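Local coordinates for protein beta-N-acetylhexosaminidase (Streptomyces plicatus, PDB 1JAK) that releases terminal non-reducing beta-linked N-acetylhexosamine residues from glycans by hydrolysis, as a family 20 glycoside hydrolase thought to use substrate-assisted catalysis in an alpha/beta-barrel domain, at residues Q365-D370 against S393-T398; L400-T405 against L412-Y417. All coordinates share one frame; numbering follows the deposited sequence.

Contact 1: residues Q365-D370 against S393-T398; sequences QYWGLD and SPADRT. With IFG ((2R,3R,4S,5R)-2-acetamido-3,4-dihydroxy-5-hydroxymethyl-piperidine), chain F.
Ser393 and Tyr366 meet where two adjacent parallel strands give way to loops, and Ser393 N donates to Tyr366 O at 2.9 Å. The side chain of Gln365, extended with CG anti to the backbone N (chi1 -168°), brings NE2 within 3.1 Å of Ser393 OG, which lies close to the amide plane. Farther along, Ala395 N makes weak bonds to both Trp367 O and Gly368 O.

Asp370 N donates almost straight to Asp396 OD2 at 2.9 Å, and Arg397 NH2 reaches the syn lone pair of Asp370 OD1 at 3.3 Å in a salt bridge. One water joins Asp370 OD1, Asp396 OD1 and Arg397 NE; Arg422 pairs with both aspartates, and its O takes Arg397 NH1.

Leu369 CD1 touches Ala395 CB at 3.8 Å. The Trp367 indole, its NE1 bonded to Gln352, lays one face under the acetamido methyl of the inhibitor, with IFG C8 3.6 Å from Trp367 CE2. Replacing Trp367 by alanine would take away this ring face and would probably open a gap beneath the methyl, leaving it less firmly positioned. The chemistry implies a pairing fixed by polar bonds, apolar at its ligand end, while Arg397 and Arg422 probably offset the two close carboxylates at the exposed end.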
ATOM      1  N   GLN A 365      -0.248  14.226  -2.362  1.00  7.52           N
ATOM      2  CA  GLN A 365      -0.511  13.372  -1.215  1.00  6.21           C
ATOM      3  C   GLN A 365      -0.479  14.195   0.066  1.00  7.62           C
ATOM      4  O   GLN A 365       0.578  14.660   0.493  1.00  8.03           O
ATOM      5  CB  GLN A 365       0.529  12.251  -1.149  1.00  6.81           C
ATOM      6  CG  GLN A 365       0.162  11.150  -0.170  1.00  7.69           C
ATOM      7  CD  GLN A 365       1.137   9.988  -0.191  1.00  7.63           C
ATOM      8  OE1 GLN A 365       1.926   9.832  -1.130  1.00  7.14           O
ATOM      9  NE2 GLN A 365       1.078   9.157   0.842  1.00  6.50           N
ATOM     10  N   TYR A 366      -1.650  14.360   0.670  1.00  6.50           N
ATOM     11  CA  TYR A 366      -1.793  15.140   1.892  1.00  7.76           C
ATOM     12  C   TYR A 366      -1.434  14.354   3.146  1.00  7.87           C
ATOM     13  O   TYR A 366      -2.088  13.356   3.473  1.00  7.26           O
ATOM     14  CB  TYR A 366      -3.232  15.633   2.020  1.00  8.21           C
ATOM     15  CG  TYR A 366      -3.448  16.528   3.210  1.00  9.64           C
ATOM     16  CD1 TYR A 366      -2.999  17.850   3.199  1.00  9.85           C
ATOM     17  CD2 TYR A 366      -4.080  16.054   4.357  1.00  8.49           C
ATOM     18  CE1 TYR A 366      -3.178  18.677   4.300  1.00  9.91           C
ATOM     19  CE2 TYR A 366      -4.265  16.874   5.468  1.00 10.20           C
ATOM     20  CZ  TYR A 366      -3.811  18.185   5.430  1.00  9.36           C
ATOM     21  OH  TYR A 366      -3.991  19.004   6.519  1.00  9.60           O
ATOM     22  N   TRP A 367      -0.407  14.811   3.855  1.00  6.82           N
ATOM     23  CA  TRP A 367       0.014  14.145   5.079  1.00  6.64           C
ATOM     24  C   TRP A 367      -0.106  15.069   6.293  1.00  7.94           C
ATOM     25  O   TRP A 367       0.597  14.900   7.295  1.00  6.88           O
ATOM     26  CB  TRP A 367       1.450  13.614   4.939  1.00  6.15           C
ATOM     27  CG  TRP A 367       2.499  14.643   4.608  1.00  6.24           C
ATOM     28  CD1 TRP A 367       2.654  15.316   3.428  1.00  5.78           C
ATOM     29  CD2 TRP A 367       3.568  15.074   5.458  1.00  5.99           C
ATOM     30  NE1 TRP A 367       3.759  16.137   3.491  1.00  6.27           N
ATOM     31  CE2 TRP A 367       4.337  16.007   4.726  1.00  5.67           C
ATOM     32  CE3 TRP A 367       3.955  14.758   6.768  1.00  6.38           C
ATOM     33  CZ2 TRP A 367       5.473  16.631   5.261  1.00  6.50           C
ATOM     34  CZ3 TRP A 367       5.088  15.377   7.301  1.00  8.83           C
ATOM     35  CH2 TRP A 367       5.832  16.304   6.545  1.00  7.80           C
ATOM     36  N   GLY A 368      -1.017  16.036   6.193  1.00  8.67           N
ATOM     37  CA  GLY A 368      -1.254  16.971   7.280  1.00  8.24           C
ATOM     38  C   GLY A 368      -1.950  16.321   8.463  1.00  9.17           C
ATOM     39  O   GLY A 368      -2.223  15.117   8.452  1.00  9.01           O
ATOM     40  N   LEU A 369      -2.248  17.119   9.486  1.00  7.68           N
ATOM     41  CA  LEU A 369      -2.880  16.619  10.706  1.00  7.41           C
ATOM     42  C   LEU A 369      -4.087  17.473  11.096  1.00  7.84           C
ATOM     43  O   LEU A 369      -4.344  18.504  10.478  1.00  8.40           O
ATOM     44  CB  LEU A 369      -1.866  16.646  11.860  1.00  8.21           C
ATOM     45  CG  LEU A 369      -0.538  15.882  11.753  1.00  7.83           C
ATOM     46  CD1 LEU A 369       0.350  16.481  10.674  1.00  9.01           C
ATOM     47  CD2 LEU A 369       0.179  15.950  13.095  1.00 10.15           C
ATOM     48  N   ASP A 370      -4.820  17.044  12.121  1.00  8.70           N
ATOM     49  CA  ASP A 370      -5.980  17.803  12.595  1.00  9.51           C
ATOM     50  C   ASP A 370      -5.542  19.228  12.930  1.00  9.96           C
ATOM     51  O   ASP A 370      -6.231  20.200  12.613  1.00 10.13           O
ATOM     52  CB  ASP A 370      -6.551  17.188  13.878  1.00 10.41           C
ATOM     53  CG  ASP A 370      -7.506  16.036  13.622  1.00 11.37           C
ATOM     54  OD1 ASP A 370      -7.612  15.570  12.470  1.00 11.69           O
ATOM     55  OD2 ASP A 370      -8.153  15.597  14.598  1.00 13.05           O
ATOM     56  N   SER A 393      -3.452  10.818   3.427  1.00  7.77           N
ATOM     57  CA  SER A 393      -2.664   9.989   4.338  1.00  7.14           C
ATOM     58  C   SER A 393      -2.191  10.879   5.492  1.00  7.67           C
ATOM     59  O   SER A 393      -0.993  11.123   5.656  1.00  8.36           O
ATOM     60  CB  SER A 393      -1.458   9.368   3.614  1.00  7.66           C
ATOM     61  OG  SER A 393      -0.540  10.357   3.176  1.00  7.85           O
ATOM     62  N   PRO A 394      -3.136  11.371   6.314  1.00  8.00           N
ATOM     63  CA  PRO A 394      -2.834  12.242   7.457  1.00  7.12           C
ATOM     64  C   PRO A 394      -1.816  11.602   8.395  1.00  7.88           C
ATOM     65  O   PRO A 394      -1.951  10.437   8.764  1.00  6.92           O
ATOM     66  CB  PRO A 394      -4.197  12.424   8.131  1.00  6.70           C
ATOM     67  CG  PRO A 394      -5.180  12.208   6.995  1.00  7.56           C
ATOM     68  CD  PRO A 394      -4.570  11.037   6.274  1.00  6.85           C
ATOM     69  N   ALA A 395      -0.805  12.373   8.783  1.00  7.04           N
ATOM     70  CA  ALA A 395       0.241  11.860   9.663  1.00  7.81           C
ATOM     71  C   ALA A 395      -0.274  11.424  11.032  1.00  6.75           C
ATOM     72  O   ALA A 395       0.354  10.597  11.693  1.00  6.68           O
ATOM     73  CB  ALA A 395       1.346  12.904   9.825  1.00  7.81           C
ATOM     74  N   ASP A 396      -1.404  11.979  11.463  1.00  6.74           N
ATOM     75  CA  ASP A 396      -1.968  11.607  12.753  1.00  7.84           C
ATOM     76  C   ASP A 396      -3.128  10.625  12.579  1.00  8.07           C
ATOM     77  O   ASP A 396      -3.980  10.488  13.461  1.00  7.22           O
ATOM     78  CB  ASP A 396      -2.422  12.859  13.523  1.00  8.65           C
ATOM     79  CG  ASP A 396      -3.495  13.653  12.794  1.00  9.18           C
ATOM     80  OD1 ASP A 396      -3.702  13.438  11.581  1.00  9.20           O
ATOM     81  OD2 ASP A 396      -4.125  14.515  13.447  1.00  9.84           O
ATOM     82  N   ARG A 397      -3.143   9.939  11.437  1.00  7.86           N
ATOM     83  CA  ARG A 397      -4.184   8.959  11.138  1.00  7.39           C
ATOM     84  C   ARG A 397      -3.650   7.677  10.504  1.00  7.45           C
ATOM     85  O   ARG A 397      -3.827   6.587  11.049  1.00  9.29           O
ATOM     86  CB  ARG A 397      -5.219   9.545  10.174  1.00  9.16           C
ATOM     87  CG  ARG A 397      -5.916  10.801  10.651  1.00 11.10           C
ATOM     88  CD  ARG A 397      -6.990  10.493  11.662  1.00 11.74           C
ATOM     89  NE  ARG A 397      -7.684  11.710  12.076  1.00 13.02           N
ATOM     90  CZ  ARG A 397      -8.751  11.727  12.864  1.00 14.26           C
ATOM     91  NH1 ARG A 397      -9.257  10.590  13.323  1.00 12.16           N
ATOM     92  NH2 ARG A 397      -9.306  12.886  13.206  1.00 13.06           N
ATOM     93  N   THR A 398      -3.001   7.811   9.349  1.00  7.04           N
ATOM     94  CA  THR A 398      -2.521   6.639   8.621  1.00  5.84           C
ATOM     95  C   THR A 398      -1.017   6.397   8.522  1.00  6.55           C
ATOM     96  O   THR A 398      -0.582   5.531   7.760  1.00  5.85           O
ATOM     97  CB  THR A 398      -3.104   6.618   7.195  1.00  8.22           C
ATOM     98  OG1 THR A 398      -2.516   7.668   6.416  1.00 10.23           O
ATOM     99  CG2 THR A 398      -4.617   6.818   7.241  1.00  9.70           C
TER
HETATM  100  N1  IFG F 601       7.982  13.000   7.593  1.00  7.82           N
HETATM  101  C2  IFG F 601       8.833  12.623   6.434  1.00  7.93           C
HETATM  102  C3  IFG F 601       9.184  11.084   6.318  1.00  7.19           C
HETATM  103  C4  IFG F 601       9.456  10.403   7.675  1.00  7.77           C
HETATM  104  C5  IFG F 601       8.285  10.705   8.613  1.00  7.32           C
HETATM  105  C6  IFG F 601       8.366  10.061   9.993  1.00  7.71           C
HETATM  106  C7  IFG F 601       6.885  12.745   4.935  1.00  7.39           C
HETATM  107  C8  IFG F 601       6.143  13.120   3.678  1.00  6.95           C
HETATM  108  C9  IFG F 601       8.070  12.208   8.830  1.00  6.67           C
HETATM  109  N2  IFG F 601       8.188  13.074   5.181  1.00  6.65           N
HETATM  110  O7  IFG F 601       6.250  12.121   5.774  1.00  6.85           O
HETATM  111  O3  IFG F 601      10.315  10.924   5.471  1.00  6.78           O
HETATM  112  O4  IFG F 601      10.651  10.950   8.230  1.00  9.48           O
HETATM  113  O6  IFG F 601       7.079   9.954  10.591  1.00  6.35           O
HETATM  114  O   HOH W   1      -6.192  14.158  10.833  1.00 10.78           O

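Contact 2: residues L400-T405 against L412-Y417. With IFG ((2R,3R,4S,5R)-2-acetamido-3,4-dihydroxy-5-hydroxymethyl-piperidine), chain F.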
ATOM      1  N   LEU A 400       1.747   4.601   9.651  1.00  6.65           N
ATOM      2  CA  LEU A 400       1.927   3.389  10.441  1.00  6.35           C
ATOM      3  C   LEU A 400       3.166   3.348  11.331  1.00  6.04           C
ATOM      4  O   LEU A 400       3.302   2.447  12.157  1.00  7.46           O
ATOM      5  CB  LEU A 400       1.895   2.168   9.514  1.00  6.69           C
ATOM      6  CG  LEU A 400       0.603   2.059   8.694  1.00  7.02           C
ATOM      7  CD1 LEU A 400       0.757   0.981   7.631  1.00  7.48           C
ATOM      8  CD2 LEU A 400      -0.582   1.739   9.612  1.00  7.04           C
ATOM      9  N   ASP A 401       4.067   4.313  11.165  1.00  6.53           N
ATOM     10  CA  ASP A 401       5.264   4.371  11.997  1.00  7.08           C
ATOM     11  C   ASP A 401       4.983   5.137  13.287  1.00  6.21           C
ATOM     12  O   ASP A 401       5.826   5.176  14.182  1.00  7.31           O
ATOM     13  CB  ASP A 401       6.409   5.057  11.243  1.00  6.67           C
ATOM     14  CG  ASP A 401       6.101   6.506  10.909  1.00  7.45           C
ATOM     15  OD1 ASP A 401       5.009   6.771  10.369  1.00  7.56           O
ATOM     16  OD2 ASP A 401       6.950   7.380  11.178  1.00  7.19           O
ATOM     17  N   MET A 402       3.805   5.745  13.391  1.00  6.23           N
ATOM     18  CA  MET A 402       3.482   6.514  14.591  1.00  6.90           C
ATOM     19  C   MET A 402       3.083   5.612  15.757  1.00  7.61           C
ATOM     20  O   MET A 402       2.330   4.654  15.591  1.00  7.71           O
ATOM     21  CB  MET A 402       2.365   7.523  14.300  1.00  7.30           C
ATOM     22  CG  MET A 402       2.557   8.876  14.991  1.00  7.99           C
ATOM     23  SD  MET A 402       4.085   9.722  14.497  1.00  7.56           S
ATOM     24  CE  MET A 402       3.801   9.935  12.731  1.00  7.79           C
ATOM     25  N   LYS A 403       3.611   5.917  16.938  1.00  7.17           N
ATOM     26  CA  LYS A 403       3.315   5.138  18.135  1.00  7.34           C
ATOM     27  C   LYS A 403       1.830   5.109  18.475  1.00  7.56           C
ATOM     28  O   LYS A 403       1.108   6.080  18.244  1.00  8.44           O
ATOM     29  CB  LYS A 403       4.079   5.705  19.335  1.00  6.86           C
ATOM     30  CG  LYS A 403       5.585   5.540  19.253  1.00  7.42           C
ATOM     31  CD  LYS A 403       6.252   6.089  20.508  1.00  9.95           C
ATOM     32  CE  LYS A 403       7.764   5.934  20.443  1.00 12.37           C
ATOM     33  NZ  LYS A 403       8.416   6.459  21.678  1.00 17.18           N
ATOM     34  N   TYR A 404       1.387   3.988  19.038  1.00  8.34           N
ATOM     35  CA  TYR A 404      -0.004   3.818  19.447  1.00  9.23           C
ATOM     36  C   TYR A 404      -0.228   4.605  20.735  1.00  9.60           C
ATOM     37  O   TYR A 404      -1.275   5.232  20.926  1.00  9.87           O
ATOM     38  CB  TYR A 404      -0.298   2.348  19.725  1.00  8.60           C
ATOM     39  CG  TYR A 404      -0.074   1.431  18.553  1.00  9.52           C
ATOM     40  CD1 TYR A 404      -1.011   1.339  17.525  1.00 10.14           C
ATOM     41  CD2 TYR A 404       1.064   0.628  18.485  1.00  8.77           C
ATOM     42  CE1 TYR A 404      -0.825   0.463  16.461  1.00  9.75           C
ATOM     43  CE2 TYR A 404       1.263  -0.249  17.426  1.00  8.15           C
ATOM     44  CZ  TYR A 404       0.313  -0.330  16.420  1.00 10.41           C
ATOM     45  OH  TYR A 404       0.482  -1.224  15.390  1.00 10.34           O
ATOM     46  N   THR A 405       0.761   4.535  21.621  1.00  9.73           N
ATOM     47  CA  THR A 405       0.728   5.224  22.905  1.00 10.28           C
ATOM     48  C   THR A 405       2.157   5.588  23.276  1.00 10.55           C
ATOM     49  O   THR A 405       3.104   5.208  22.585  1.00  9.38           O
ATOM     50  CB  THR A 405       0.172   4.330  24.037  1.00 11.09           C
ATOM     51  OG1 THR A 405       1.120   3.298  24.341  1.00 12.34           O
ATOM     52  CG2 THR A 405      -1.150   3.700  23.627  1.00 12.80           C
ATOM     53  N   LEU A 412       7.531   6.561  15.973  1.00  8.19           N
ATOM     54  CA  LEU A 412       7.755   7.958  16.334  1.00  6.26           C
ATOM     55  C   LEU A 412       6.537   8.579  17.013  1.00  6.76           C
ATOM     56  O   LEU A 412       5.455   7.990  17.025  1.00  7.26           O
ATOM     57  CB  LEU A 412       8.125   8.762  15.086  1.00  6.12           C
ATOM     58  CG  LEU A 412       9.378   8.280  14.349  1.00  6.12           C
ATOM     59  CD1 LEU A 412       9.655   9.192  13.169  1.00  7.87           C
ATOM     60  CD2 LEU A 412      10.575   8.270  15.299  1.00  6.54           C
ATOM     61  N   SER A 413       6.710   9.783  17.557  1.00  6.82           N
ATOM     62  CA  SER A 413       5.623  10.446  18.271  1.00  7.33           C
ATOM     63  C   SER A 413       5.413  11.922  17.940  1.00  8.16           C
ATOM     64  O   SER A 413       4.623  12.596  18.601  1.00  9.26           O
ATOM     65  CB  SER A 413       5.869  10.312  19.777  1.00  7.94           C
ATOM     66  OG  SER A 413       7.100  10.926  20.135  1.00  9.21           O
ATOM     67  N   TRP A 414       6.095  12.426  16.918  1.00  7.07           N
ATOM     68  CA  TRP A 414       5.974  13.838  16.568  1.00  6.69           C
ATOM     69  C   TRP A 414       4.562  14.263  16.163  1.00  6.95           C
ATOM     70  O   TRP A 414       4.197  15.430  16.313  1.00  7.32           O
ATOM     71  CB  TRP A 414       6.963  14.200  15.452  1.00  7.25           C
ATOM     72  CG  TRP A 414       6.678  13.531  14.142  1.00  6.77           C
ATOM     73  CD1 TRP A 414       7.193  12.345  13.692  1.00  6.18           C
ATOM     74  CD2 TRP A 414       5.796  14.002  13.118  1.00  5.69           C
ATOM     75  NE1 TRP A 414       6.683  12.053  12.446  1.00  6.53           N
ATOM     76  CE2 TRP A 414       5.823  13.053  12.072  1.00  6.27           C
ATOM     77  CE3 TRP A 414       4.982  15.136  12.982  1.00  6.25           C
ATOM     78  CZ2 TRP A 414       5.067  13.202  10.903  1.00  4.91           C
ATOM     79  CZ3 TRP A 414       4.231  15.287  11.820  1.00  7.18           C
ATOM     80  CH2 TRP A 414       4.280  14.322  10.795  1.00  7.27           C
ATOM     81  N   ALA A 415       3.770  13.324  15.650  1.00  6.91           N
ATOM     82  CA  ALA A 415       2.403  13.628  15.235  1.00  8.04           C
ATOM     83  C   ALA A 415       1.418  13.216  16.321  1.00  8.44           C
ATOM     84  O   ALA A 415       0.219  13.055  16.060  1.00 10.44           O
ATOM     85  CB  ALA A 415       2.075  12.900  13.926  1.00  9.75           C
ATOM     86  N   GLY A 416       1.925  13.064  17.540  1.00  7.85           N
ATOM     87  CA  GLY A 416       1.084  12.646  18.644  1.00  8.39           C
ATOM     88  C   GLY A 416       0.957  11.137  18.587  1.00  9.05           C
ATOM     89  O   GLY A 416       1.706  10.484  17.864  1.00 10.87           O
ATOM     90  N   TYR A 417       0.017  10.580  19.342  1.00  7.71           N
ATOM     91  CA  TYR A 417      -0.185   9.137  19.352  1.00  7.90           C
ATOM     92  C   TYR A 417      -1.381   8.785  18.488  1.00  8.05           C
ATOM     93  O   TYR A 417      -2.320   9.569  18.361  1.00  9.24           O
ATOM     94  CB  TYR A 417      -0.370   8.651  20.789  1.00  8.77           C
ATOM     95  CG  TYR A 417       0.872   8.902  21.602  1.00  9.53           C
ATOM     96  CD1 TYR A 417       2.080   8.315  21.240  1.00 10.44           C
ATOM     97  CD2 TYR A 417       0.867   9.796  22.674  1.00 11.93           C
ATOM     98  CE1 TYR A 417       3.258   8.613  21.911  1.00 12.49           C
ATOM     99  CE2 TYR A 417       2.046  10.102  23.358  1.00 11.73           C
ATOM    100  CZ  TYR A 417       3.238   9.506  22.965  1.00 12.05           C
ATOM    101  OH  TYR A 417       4.417   9.801  23.610  1.00 13.96           O
TER
HETATM  102  N1  IFG F 601       7.982  13.000   7.593  1.00  7.82           N
HETATM  103  C2  IFG F 601       8.833  12.623   6.434  1.00  7.93           C
HETATM  104  C3  IFG F 601       9.184  11.084   6.318  1.00  7.19           C
HETATM  105  C4  IFG F 601       9.456  10.403   7.675  1.00  7.77           C
HETATM  106  C5  IFG F 601       8.285  10.705   8.613  1.00  7.32           C
HETATM  107  C6  IFG F 601       8.366  10.061   9.993  1.00  7.71           C
HETATM  108  C7  IFG F 601       6.885  12.745   4.935  1.00  7.39           C
HETATM  109  C8  IFG F 601       6.143  13.120   3.678  1.00  6.95           C
HETATM  110  C9  IFG F 601       8.070  12.208   8.830  1.00  6.67           C
HETATM  111  N2  IFG F 601       8.188  13.074   5.181  1.00  6.65           N
HETATM  112  O7  IFG F 601       6.250  12.121   5.774  1.00  6.85           O
HETATM  113  O3  IFG F 601      10.315  10.924   5.471  1.00  6.78           O
HETATM  114  O4  IFG F 601      10.651  10.950   8.230  1.00  9.48           O
HETATM  115  O6  IFG F 601       7.079   9.954  10.591  1.00  6.35           O
HETATM  116  O   HOH W   2       9.319   9.385  20.118  1.00 17.99           O
HETATM  117  O   HOH W   3       6.868   8.702  23.026  1.00 18.44           O
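Met402 and Leu412 form a single backbone bridge, CA atoms 4.8 Å apart, in which Leu412 N donates to Asp401 O and Lys403 N to Leu412 O, each at 2.8 Å; a type I turn from Ser413 to Gly416 follows.

Met402, bent at chi2 and chi3 (60° and 61°), folds its thioether over one face of the Trp414 indole. Met402 SD stands 4.3 Å from the centroid of the Trp414 five-membered ring and 21° off its normal, a Met-aromatic contact, while Met402 CE also meets Ala415 CB at 3.6 Å. That face is thus covered by methionine and alanine together, and the ring edge is turned to the inhibitor: Trp414 NE1 donates to IFG O6 at 2.8 Å, and the same hydroxyl donates to Asp401 OD2 at 2.6 Å. Leu412 CD1 adds apolar contact at IFG C6, 3.5 Å away, so both segments grip the hydroxymethyl arm.

At the other end Lys403 runs extended beside Tyr417, both pointing the same way, with CB at the ring edge. Water links Lys403 NZ to Tyr417 OH, and Thr405 C lies over one face of that ring, 3.4 Å from Tyr417 CD1.

The whole pairing belongs to the long loop between strand 389-392 and helix 420-424. Leu400 rests on strand 440-447 and on helix 465-474, whose Arg465 also bonds Met402 O, and Tyr404 OH reaches Tyr460 O in helix 455-462.

Overall arrangement
From the N terminus, 365-370 begins on the last residues of strand 363-366 and continues into the loop beyond; the chain then passes through helix 374-385 and strand 389-392 before 393-398 returns to it, so contact 1 closes a beta-alpha-beta crossover of the barrel. Contact 2 begins only afterwards and closes a much shorter loop, with six residues between 400-405 and 412-417. The two are in series, neither nested nor crossed. Their centres lie 12 Å apart and they touch: Ala395 CB packs 3.4 Å from Trp414 CH2. Contact 1 ties the end of strand 363-366 to the start of the loop after strand 389-392; contact 2 folds a later part of that loop on itself. Both border the inhibitor.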